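Local coordinates for ulvan Lyase-PL25 (Pseudoalteromonas sp. PLSV, PDB 5UAM), which cleaves ulvan, the sulfated polysaccharide of green seaweed cell walls, as a beta-propeller lyase of polysaccharide lyase family 25, at residues D107-H113 with D195-T199; G136-V142 with D154-P160; Y357-G363 with L376-D382. All coordinates share one frame; numbering follows the deposited sequence.

Contact 1 (D107-H113 with D195-T199)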
loop_
_atom_site.group_PDB
_atom_site.type_symbol
_atom_site.label_atom_id
_atom_site.label_comp_id
_atom_site.label_asym_id
_atom_site.label_seq_id
_atom_site.Cartn_x
_atom_site.Cartn_y
_atom_site.Cartn_z
ATOM N N ASP A 107 -3.923 -11.892 -14.043
ATOM C CA ASP A 107 -4.040 -13.324 -13.803
ATOM C C ASP A 107 -3.315 -14.134 -14.881
ATOM O O ASP A 107 -2.818 -13.601 -15.876
ATOM C CB ASP A 107 -5.497 -13.737 -13.546
ATOM C CG ASP A 107 -6.366 -13.752 -14.777
ATOM O OD1 ASP A 107 -5.866 -13.931 -15.910
ATOM O OD2 ASP A 107 -7.604 -13.592 -14.600
ATOM N N ASP A 108 -3.234 -15.448 -14.667
ATOM C CA ASP A 108 -2.510 -16.330 -15.578
ATOM C C ASP A 108 -3.158 -16.455 -16.956
ATOM O O ASP A 108 -2.533 -17.015 -17.864
ATOM C CB ASP A 108 -2.401 -17.718 -14.969
ATOM C CG ASP A 108 -1.225 -17.858 -14.036
ATOM O OD1 ASP A 108 -0.526 -16.852 -13.743
ATOM O OD2 ASP A 108 -1.005 -19.004 -13.591
ATOM N N GLU A 109 -4.386 -15.979 -17.143
ATOM C CA GLU A 109 -4.974 -15.912 -18.470
ATOM C C GLU A 109 -4.864 -14.537 -19.087
ATOM O O GLU A 109 -5.351 -14.322 -20.200
ATOM C CB GLU A 109 -6.427 -16.398 -18.457
ATOM C CG GLU A 109 -6.542 -17.916 -18.291
ATOM C CD GLU A 109 -5.835 -18.735 -19.396
ATOM O OE1 GLU A 109 -5.861 -18.361 -20.604
ATOM O OE2 GLU A 109 -5.248 -19.784 -19.046
ATOM N N GLY A 110 -4.204 -13.616 -18.413
ATOM C CA GLY A 110 -3.966 -12.296 -18.948
ATOM C C GLY A 110 -5.041 -11.284 -18.635
ATOM O O GLY A 110 -4.924 -10.123 -19.057
ATOM N N TYR A 111 -6.067 -11.649 -17.882
ATOM C CA TYR A 111 -7.066 -10.667 -17.502
ATOM C C TYR A 111 -6.502 -9.756 -16.427
ATOM O O TYR A 111 -5.768 -10.200 -15.543
ATOM C CB TYR A 111 -8.342 -11.353 -17.009
ATOM C CG TYR A 111 -9.055 -12.091 -18.119
ATOM C CD1 TYR A 111 -9.971 -11.430 -18.931
ATOM C CD2 TYR A 111 -8.819 -13.437 -18.367
ATOM C CE1 TYR A 111 -10.628 -12.084 -19.942
ATOM C CE2 TYR A 111 -9.482 -14.100 -19.387
ATOM C CZ TYR A 111 -10.380 -13.413 -20.175
ATOM O OH TYR A 111 -11.051 -14.054 -21.205
ATOM N N ILE A 112 -6.834 -8.472 -16.510
ATOM C CA ILE A 112 -6.389 -7.493 -15.533
ATOM C C ILE A 112 -7.510 -7.308 -14.526
ATOM O O ILE A 112 -8.658 -7.028 -14.898
ATOM C CB ILE A 112 -6.012 -6.173 -16.220
ATOM C CG1 ILE A 112 -4.963 -6.448 -17.307
ATOM C CG2 ILE A 112 -5.485 -5.155 -15.208
ATOM C CD1 ILE A 112 -4.872 -5.399 -18.338
ATOM N N HIS A 113 -7.179 -7.471 -13.252
ATOM C CA HIS A 113 -8.111 -7.304 -12.154
ATOM C C HIS A 113 -7.799 -6.020 -11.416
ATOM O O HIS A 113 -6.633 -5.697 -11.188
ATOM C CB HIS A 113 -7.942 -8.447 -11.166
ATOM C CG HIS A 113 -8.312 -9.771 -11.732
ATOM N ND1 HIS A 113 -9.494 -10.410 -11.441
ATOM C CD2 HIS A 113 -7.663 -10.559 -12.617
ATOM C CE1 HIS A 113 -9.547 -11.553 -12.100
ATOM N NE2 HIS A 113 -8.441 -11.665 -12.816
ATOM N N ASP A 195 -9.094 -19.976 -9.315
ATOM C CA ASP A 195 -9.658 -19.977 -10.661
ATOM C C ASP A 195 -9.514 -18.607 -11.317
ATOM O O ASP A 195 -10.411 -18.125 -12.017
ATOM C CB ASP A 195 -11.109 -20.461 -10.670
ATOM C CG ASP A 195 -12.038 -19.560 -9.882
ATOM O OD1 ASP A 195 -11.569 -18.536 -9.324
ATOM O OD2 ASP A 195 -13.259 -19.872 -9.833
ATOM N N ASN A 196 -8.351 -17.984 -11.120
ATOM C CA ASN A 196 -8.023 -16.711 -11.763
ATOM C C ASN A 196 -8.939 -15.587 -11.303
ATOM O O ASN A 196 -9.233 -14.660 -12.054
ATOM C CB ASN A 196 -8.012 -16.848 -13.290
ATOM C CG ASN A 196 -6.974 -17.841 -13.769
ATOM O OD1 ASN A 196 -5.952 -18.031 -13.122
ATOM N ND2 ASN A 196 -7.255 -18.522 -14.868
ATOM N N GLY A 197 -9.371 -15.639 -10.050
ATOM C CA GLY A 197 -10.116 -14.538 -9.474
ATOM C C GLY A 197 -11.591 -14.538 -9.783
ATOM O O GLY A 197 -12.273 -13.549 -9.482
ATOM N N ARG A 198 -12.106 -15.620 -10.358
ATOM C CA ARG A 198 -13.523 -15.704 -10.700
ATOM C C ARG A 198 -14.361 -16.110 -9.497
ATOM O O ARG A 198 -15.531 -15.722 -9.407
ATOM C CB ARG A 198 -13.717 -16.657 -11.878
ATOM C CG ARG A 198 -12.947 -16.246 -13.118
ATOM C CD ARG A 198 -13.470 -14.949 -13.691
ATOM N NE ARG A 198 -12.610 -14.427 -14.758
ATOM C CZ ARG A 198 -12.982 -13.483 -15.616
ATOM N NH1 ARG A 198 -14.209 -12.963 -15.563
ATOM N NH2 ARG A 198 -12.129 -13.072 -16.535
ATOM N N THR A 199 -13.795 -16.886 -8.568
ATOM C CA THR A 199 -14.439 -17.152 -7.288
ATOM C C THR A 199 -13.382 -17.150 -6.194
ATOM O O THR A 199 -12.228 -17.530 -6.409
ATOM C CB THR A 199 -15.201 -18.478 -7.261
ATOM O OG1 THR A 199 -14.282 -19.551 -7.292
ATOM C CG2 THR A 199 -16.091 -18.614 -8.461
HETATM O O HOH W 1 -9.928 -14.784 -15.570
HETATM O O HOH W 2 -4.093 -16.426 -12.051
HETATM O O HOH W 3 -5.099 -20.306 -16.079
#
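Arg198 brings the NH2 corner of its guanidinium over one face of the Tyr111 ring, with NH2 3.5 Å above the ring plane and close to its centre. Ring and guanidinium planes stand 89° apart, so this cation-pi contact is made by an edge of the arginine and is not a parallel stack. A bend at chi2 (-66°) turns the arginine chain toward the tyrosine. Beside it, Arg198 NE donates to a water that in turn donates to Asp107 OD2. Asn196 packs against the 107-110 turn, its CB 3.5 Å from Asp107 OD2 and its ND2 3.5 Å from Glu109 CG. Two more waters hold its amide: one connects OD1 to Asp108 N, the other ND2 to Glu109 OE2. No direct hydrogen bond crosses; waters do the polar bridging between two turns of adjacent sheets of the beta-propeller, a type I turn at Asp107-Gly110 and a type I' turn at Asp195-Arg198. In the second shell, Asp107 OD1 accepts from Glu109 N, closing an Asx turn, and from Tyr111 N on the opposite face of the carboxylate. Asp107 OD2 receives His113 NE2 at 2.8 Å and 170°, within the imidazole plane, while His113 ND1 pairs with His140. A CB on Gly197 would lie 2.7 Å from His113 CE1, a clash. Farther out, Asp195 OD1 takes Thr199 N, and Asp108 OD1 forms a salt bridge with Lys169.

Contact 2 (G136-V142 with D154-P160)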
loop_
_atom_site.group_PDB
_atom_site.type_symbol
_atom_site.label_atom_id
_atom_site.label_comp_id
_atom_site.label_asym_id
_atom_site.label_seq_id
_atom_site.Cartn_x
_atom_site.Cartn_y
_atom_site.Cartn_z
ATOM N N GLY A 136 -18.743 2.451 1.878
ATOM C CA GLY A 136 -18.101 2.058 0.647
ATOM C C GLY A 136 -17.834 0.574 0.583
ATOM O O GLY A 136 -16.935 0.060 1.254
ATOM N N ALA A 137 -18.595 -0.107 -0.264
ATOM C CA ALA A 137 -18.411 -1.530 -0.495
ATOM C C ALA A 137 -17.160 -1.776 -1.319
ATOM O O ALA A 137 -16.953 -1.152 -2.373
ATOM C CB ALA A 137 -19.617 -2.081 -1.246
ATOM N N ASN A 138 -16.354 -2.717 -0.863
ATOM C CA ASN A 138 -15.166 -3.130 -1.594
ATOM C C ASN A 138 -15.570 -3.909 -2.842
ATOM O O ASN A 138 -16.459 -4.764 -2.804
ATOM C CB ASN A 138 -14.275 -3.968 -0.680
ATOM C CG ASN A 138 -12.791 -3.840 -1.001
ATOM O OD1 ASN A 138 -12.306 -2.786 -1.446
ATOM N ND2 ASN A 138 -12.051 -4.922 -0.741
ATOM N N LYS A 139 -14.887 -3.628 -3.946
ATOM C CA LYS A 139 -15.322 -4.045 -5.276
ATOM C C LYS A 139 -14.169 -4.651 -6.060
ATOM O O LYS A 139 -12.991 -4.485 -5.742
ATOM C CB LYS A 139 -15.905 -2.872 -6.056
ATOM C CG LYS A 139 -17.242 -2.408 -5.525
ATOM C CD LYS A 139 -17.664 -1.072 -6.138
ATOM C CE LYS A 139 -19.025 -0.651 -5.640
ATOM N NZ LYS A 139 -20.107 -1.509 -6.242
ATOM N N HIS A 140 -14.540 -5.359 -7.131
ATOM C CA HIS A 140 -13.578 -6.105 -7.932
ATOM C C HIS A 140 -14.061 -6.043 -9.369
ATOM O O HIS A 140 -15.158 -6.527 -9.677
ATOM C CB HIS A 140 -13.517 -7.544 -7.434
ATOM C CG HIS A 140 -12.674 -8.473 -8.251
ATOM N ND1 HIS A 140 -12.796 -9.847 -8.148
ATOM C CD2 HIS A 140 -11.709 -8.246 -9.170
ATOM C CE1 HIS A 140 -11.936 -10.421 -8.970
ATOM N NE2 HIS A 140 -11.268 -9.472 -9.598
ATOM N N ALA A 141 -13.264 -5.438 -10.238
ATOM C CA ALA A 141 -13.532 -5.370 -11.661
ATOM C C ALA A 141 -12.489 -6.182 -12.406
ATOM O O ALA A 141 -11.362 -6.373 -11.946
ATOM C CB ALA A 141 -13.501 -3.927 -12.151
ATOM N N VAL A 142 -12.855 -6.649 -13.598
ATOM C CA VAL A 142 -11.919 -7.417 -14.413
ATOM C C VAL A 142 -12.036 -6.963 -15.861
ATOM O O VAL A 142 -13.116 -6.603 -16.340
ATOM C CB VAL A 142 -12.161 -8.938 -14.276
ATOM C CG1 VAL A 142 -13.481 -9.330 -14.871
ATOM C CG2 VAL A 142 -11.008 -9.722 -14.913
ATOM N N ASP A 154 -17.863 -5.843 -13.907
ATOM C CA ASP A 154 -17.897 -6.008 -12.472
ATOM C C ASP A 154 -17.945 -7.487 -12.104
ATOM O O ASP A 154 -18.719 -8.265 -12.681
ATOM C CB ASP A 154 -19.140 -5.308 -11.921
ATOM C CG ASP A 154 -19.186 -3.840 -12.282
ATOM O OD1 ASP A 154 -18.131 -3.181 -12.187
ATOM O OD2 ASP A 154 -20.262 -3.337 -12.690
ATOM N N LEU A 155 -17.170 -7.894 -11.110
ATOM C CA LEU A 155 -17.389 -9.209 -10.506
ATOM C C LEU A 155 -17.958 -9.114 -9.105
ATOM O O LEU A 155 -18.827 -9.898 -8.733
ATOM C CB LEU A 155 -16.082 -10.010 -10.444
ATOM C CG LEU A 155 -15.383 -10.258 -11.776
ATOM C CD1 LEU A 155 -14.192 -11.183 -11.578
ATOM C CD2 LEU A 155 -16.355 -10.852 -12.798
ATOM N N ASN A 156 -17.564 -8.087 -8.397
ATOM C CA ASN A 156 -17.752 -7.907 -6.975
ATOM C C ASN A 156 -18.050 -9.212 -6.256
ATOM O O ASN A 156 -19.156 -9.412 -5.745
ATOM C CB ASN A 156 -18.869 -6.887 -6.823
ATOM C CG ASN A 156 -18.568 -5.618 -7.596
ATOM O OD1 ASN A 156 -17.394 -5.278 -7.786
ATOM N ND2 ASN A 156 -19.610 -4.921 -8.064
ATOM N N ASN A 157 -17.054 -10.103 -6.237
ATOM C CA ASN A 157 -17.167 -11.462 -5.714
ATOM C C ASN A 157 -16.283 -11.665 -4.477
ATOM O O ASN A 157 -15.934 -12.805 -4.122
ATOM C CB ASN A 157 -16.777 -12.477 -6.792
ATOM C CG ASN A 157 -15.351 -12.291 -7.271
ATOM O OD1 ASN A 157 -14.703 -11.327 -6.909
ATOM N ND2 ASN A 157 -14.868 -13.196 -8.098
ATOM N N ILE A 158 -15.914 -10.569 -3.840
ATOM C CA ILE A 158 -15.190 -10.533 -2.577
ATOM C C ILE A 158 -16.121 -9.892 -1.562
ATOM O O ILE A 158 -17.130 -9.282 -1.919
ATOM C CB ILE A 158 -13.881 -9.738 -2.693
ATOM C CG1 ILE A 158 -14.134 -8.304 -3.198
ATOM C CG2 ILE A 158 -12.935 -10.470 -3.662
ATOM C CD1 ILE A 158 -12.914 -7.443 -3.273
ATOM N N THR A 159 -15.804 -10.044 -0.278
ATOM C CA THR A 159 -16.695 -9.444 0.705
ATOM C C THR A 159 -16.738 -7.926 0.512
ATOM O O THR A 159 -15.709 -7.298 0.231
ATOM C CB THR A 159 -16.310 -9.782 2.146
ATOM O OG1 THR A 159 -17.230 -9.102 3.013
ATOM C CG2 THR A 159 -14.867 -9.362 2.498
ATOM N N PRO A 160 -17.906 -7.295 0.664
ATOM C CA PRO A 160 -17.937 -5.828 0.588
ATOM C C PRO A 160 -17.257 -5.157 1.759
ATOM O O PRO A 160 -16.924 -3.964 1.670
ATOM C CB PRO A 160 -19.431 -5.507 0.577
ATOM C CG PRO A 160 -20.069 -6.694 1.255
ATOM C CD PRO A 160 -19.250 -7.868 0.816
HETATM O O HOH W 4 -13.004 -7.459 0.163
HETATM O O HOH W 5 -17.316 -7.201 -3.879
HETATM O O HOH W 6 -19.909 -2.058 -9.041
#
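His140 meets the 154-160 segment with two sides of its imidazole: Asn157 OD1 sits at the ring edge, and, in the one of its two conformers described, Leu155 CD1 lies over a face, 4.0 Å from the His140 ring centroid in a less certain CH-pi contact. The pair of segments belongs to the outer part of one antiparallel blade of the beta-propeller, where Ala141 and Asp154 form a non-hydrogen-bonded pair before the chain leaves strand 152-154 for the loop leading to the next sheet. With CG anti to the backbone N (chi1 174°), the His140 ring is directed at Asn157, and His140 ND1 donates to Asn157 OD1 over 2.7 Å, the ring and amide planes being 37° apart. NE2 is engaged by His113, and Phe115 stacks on the ring, so its rotation is fixed from several directions. Replacement by a leucine would probably leave Asn157 OD1 without its donor and break the link to His113. The His140 backbone is gripped too: its N donates almost straight to Asn156 OD1, while its O accepts from both Leu155 N and Asn156 N. In the same conformer Leu155 CG is 3.7 Å from Val142 CG1. Lys139 runs obliquely past Asn156, with Lys139 CB 3.3 Å from Asn156 OD1, and its NZ shares a water with Asn156 ND2. At the far end Asn138 N donates to Pro160 O, 2.9 Å away and almost perfectly straight at 178°.

Contact 3 (Y357-G363 with L376-D382)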
loop_
_atom_site.group_PDB
_atom_site.type_symbol
_atom_site.label_atom_id
_atom_site.label_comp_id
_atom_site.label_asym_id
_atom_site.label_seq_id
_atom_site.Cartn_x
_atom_site.Cartn_y
_atom_site.Cartn_z
ATOM N N TYR A 357 15.696 14.566 9.584
ATOM C CA TYR A 357 14.499 15.131 8.984
ATOM C C TYR A 357 13.348 14.997 9.972
ATOM O O TYR A 357 13.191 13.965 10.628
ATOM C CB TYR A 357 14.195 14.389 7.682
ATOM C CG TYR A 357 13.033 14.901 6.852
ATOM C CD1 TYR A 357 13.099 16.114 6.138
ATOM C CD2 TYR A 357 11.885 14.158 6.746
ATOM C CE1 TYR A 357 12.003 16.545 5.364
ATOM C CE2 TYR A 357 10.812 14.581 5.984
ATOM C CZ TYR A 357 10.868 15.751 5.299
ATOM O OH TYR A 357 9.763 16.126 4.545
ATOM N N GLU A 358 12.563 16.057 10.106
ATOM C CA GLU A 358 11.504 16.110 11.107
ATOM C C GLU A 358 10.122 16.308 10.506
ATOM O O GLU A 358 9.160 16.493 11.264
ATOM C CB GLU A 358 11.770 17.243 12.109
ATOM C CG GLU A 358 13.130 17.180 12.795
ATOM C CD GLU A 358 13.262 16.017 13.763
ATOM O OE1 GLU A 358 14.370 15.835 14.315
ATOM O OE2 GLU A 358 12.268 15.282 13.972
ATOM N N ARG A 359 9.992 16.323 9.179
ATOM C CA ARG A 359 8.706 16.495 8.528
ATOM C C ARG A 359 8.241 15.122 8.041
ATOM O O ARG A 359 8.682 14.091 8.561
ATOM C CB ARG A 359 8.803 17.577 7.438
ATOM C CG ARG A 359 9.234 18.952 7.959
ATOM C CD ARG A 359 9.359 19.982 6.819
ATOM N NE ARG A 359 8.076 20.234 6.155
ATOM C CZ ARG A 359 7.942 20.863 4.987
ATOM N NH1 ARG A 359 9.010 21.301 4.335
ATOM N NH2 ARG A 359 6.738 21.050 4.460
ATOM N N VAL A 360 7.371 15.092 7.043
ATOM C CA VAL A 360 6.802 13.840 6.561
ATOM C C VAL A 360 7.704 13.246 5.486
ATOM O O VAL A 360 8.058 13.924 4.512
ATOM C CB VAL A 360 5.389 14.061 5.999
ATOM C CG1 VAL A 360 4.833 12.758 5.439
ATOM C CG2 VAL A 360 4.467 14.663 7.058
ATOM N N SER A 361 8.041 11.966 5.622
ATOM C CA SER A 361 8.689 11.251 4.532
ATOM C C SER A 361 8.041 9.888 4.376
ATOM O O SER A 361 7.576 9.296 5.347
ATOM C CB SER A 361 10.197 11.093 4.703
ATOM O OG SER A 361 10.477 10.376 5.900
ATOM N N ARG A 362 8.013 9.400 3.135
ATOM C CA ARG A 362 7.480 8.090 2.792
ATOM C C ARG A 362 8.371 7.495 1.716
ATOM O O ARG A 362 8.988 8.227 0.945
ATOM C CB ARG A 362 6.046 8.187 2.238
ATOM C CG ARG A 362 5.028 8.708 3.227
ATOM C CD ARG A 362 4.769 7.727 4.360
ATOM N NE ARG A 362 3.709 8.232 5.219
ATOM C CZ ARG A 362 3.899 8.934 6.335
ATOM N NH1 ARG A 362 5.124 9.235 6.748
ATOM N NH2 ARG A 362 2.856 9.358 7.024
ATOM N N GLY A 363 8.429 6.177 1.618
ATOM C CA GLY A 363 9.225 5.603 0.551
ATOM C C GLY A 363 9.146 4.095 0.574
ATOM O O GLY A 363 8.878 3.494 1.608
ATOM N N LEU A 376 13.457 4.817 -2.745
ATOM C CA LEU A 376 12.938 5.926 -3.533
ATOM C C LEU A 376 11.899 6.578 -2.625
ATOM O O LEU A 376 10.857 5.977 -2.316
ATOM C CB LEU A 376 12.372 5.435 -4.861
ATOM C CG LEU A 376 11.926 6.518 -5.837
ATOM C CD1 LEU A 376 13.002 7.568 -6.052
ATOM C CD2 LEU A 376 11.557 5.899 -7.187
ATOM N N THR A 377 12.233 7.763 -2.116
ATOM C CA THR A 377 11.479 8.365 -1.027
ATOM C C THR A 377 11.057 9.778 -1.385
ATOM O O THR A 377 11.785 10.513 -2.059
ATOM C CB THR A 377 12.279 8.304 0.286
ATOM O OG1 THR A 377 11.672 9.127 1.296
ATOM C CG2 THR A 377 13.652 8.762 0.074
ATOM N N THR A 378 9.864 10.146 -0.946
ATOM C CA THR A 378 9.411 11.518 -1.102
ATOM C C THR A 378 9.431 12.251 0.232
ATOM O O THR A 378 9.105 11.689 1.281
ATOM C CB THR A 378 8.046 11.632 -1.791
ATOM O OG1 THR A 378 7.736 13.015 -2.005
ATOM C CG2 THR A 378 6.948 11.050 -0.970
ATOM N N TYR A 379 9.794 13.523 0.161
ATOM C CA TYR A 379 9.853 14.424 1.298
ATOM C C TYR A 379 9.650 15.818 0.739
ATOM O O TYR A 379 9.657 16.014 -0.473
ATOM C CB TYR A 379 11.187 14.253 2.042
ATOM C CG TYR A 379 12.408 14.702 1.275
ATOM C CD1 TYR A 379 13.048 13.875 0.358
ATOM C CD2 TYR A 379 12.930 15.958 1.480
ATOM C CE1 TYR A 379 14.182 14.318 -0.325
ATOM C CE2 TYR A 379 14.049 16.410 0.794
ATOM C CZ TYR A 379 14.675 15.582 -0.102
ATOM O OH TYR A 379 15.788 16.039 -0.774
ATOM N N ASN A 380 9.430 16.794 1.607
ATOM C CA ASN A 380 9.335 18.168 1.152
ATOM C C ASN A 380 10.525 18.972 1.652
ATOM O O ASN A 380 11.053 18.739 2.745
ATOM C CB ASN A 380 7.992 18.828 1.512
ATOM C CG ASN A 380 6.901 18.570 0.448
ATOM O OD1 ASN A 380 6.766 17.442 -0.055
ATOM N ND2 ASN A 380 6.128 19.599 0.108
ATOM N N GLN A 381 10.959 19.906 0.820
ATOM C CA GLN A 381 11.944 20.901 1.202
ATOM C C GLN A 381 11.238 22.225 1.000
ATOM O O GLN A 381 10.915 22.598 -0.135
ATOM C CB GLN A 381 13.223 20.829 0.370
ATOM C CG GLN A 381 14.238 21.865 0.882
ATOM C CD GLN A 381 15.548 21.890 0.121
ATOM O OE1 GLN A 381 15.573 21.805 -1.107
ATOM N NE2 GLN A 381 16.652 22.025 0.854
ATOM N N ASP A 382 10.979 22.927 2.097
ATOM C CA ASP A 382 10.157 24.128 2.048
ATOM C C ASP A 382 8.823 23.678 1.454
ATOM O O ASP A 382 8.272 22.662 1.904
ATOM C CB ASP A 382 10.908 25.214 1.287
ATOM C CG ASP A 382 12.275 25.525 1.897
ATOM O OD1 ASP A 382 12.373 25.599 3.140
ATOM O OD2 ASP A 382 13.250 25.684 1.130
HETATM O O HOH W 7 11.759 22.063 4.802
HETATM O O HOH W 8 5.141 21.898 2.252
#
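The Tyr357 ring receives the edge of Tyr379 on one face, in a T-shaped pair with centroids 5.7 Å apart and planes at 79°; the backbone N of Arg359 lies over the opposite face, offset toward the rim. Asn380 O lies in plane at the ring's edge. Tyr357 OH does double duty, accepting from Asn380 N at 3.0 Å and donating to Val360 O, which fixes where the ring ends. At the edge of the Arg359 guanidinium, NH1 donates to Asp382 O at 2.9 Å, in the guanidinium plane and on a carbonyl lone pair. Its chain bends at chi3 (63°) to get there, and two waters also lie at this edge, one reaching Asp382 N and the other Asp382 O. Deeper in the sheet, Arg362 O is shared by Thr378 N at 2.8 Å and by Thr377 OG1, the hydroxyl approaching from above the carbonyl plane. Arg362 N returns a bond to Thr378 O. Gly363 CA comes so close to Thr377 CA (3.9 Å) that a CB would clash with Leu376 O. Arg362-Thr378 and Gly363-Thr377 are the hydrogen-bonded and non-hydrogen-bonded pairs of an antiparallel hairpin, the first two strands of a four-stranded up-and-down beta-propeller blade.

Contacts 1 and 2 touch, their centres about 14 Å apart, and contact 2 is nested along the chain inside the loop that contact 1 closes. His113 ND1 meets His140 NE2 at 2.7 Å in a probable hydrogen bond, and Arg198 O with Asn157 ND2 makes a weak one; strands 112-116 and 139-143 are neighbours in the same sheet. Contact 3 lies across the chain's centre, its own centre about 37 Å from that of contact 1 and 34 Å from that of contact 2. Contact 1 is remote from the active site. The Asn138 side chain is about 8 Å from that of His99, the likely proton donor; that of Arg362 is about 9 Å from that of Asn36, a probable substrate-binding residue, and about 4 Å from a bound potassium ion.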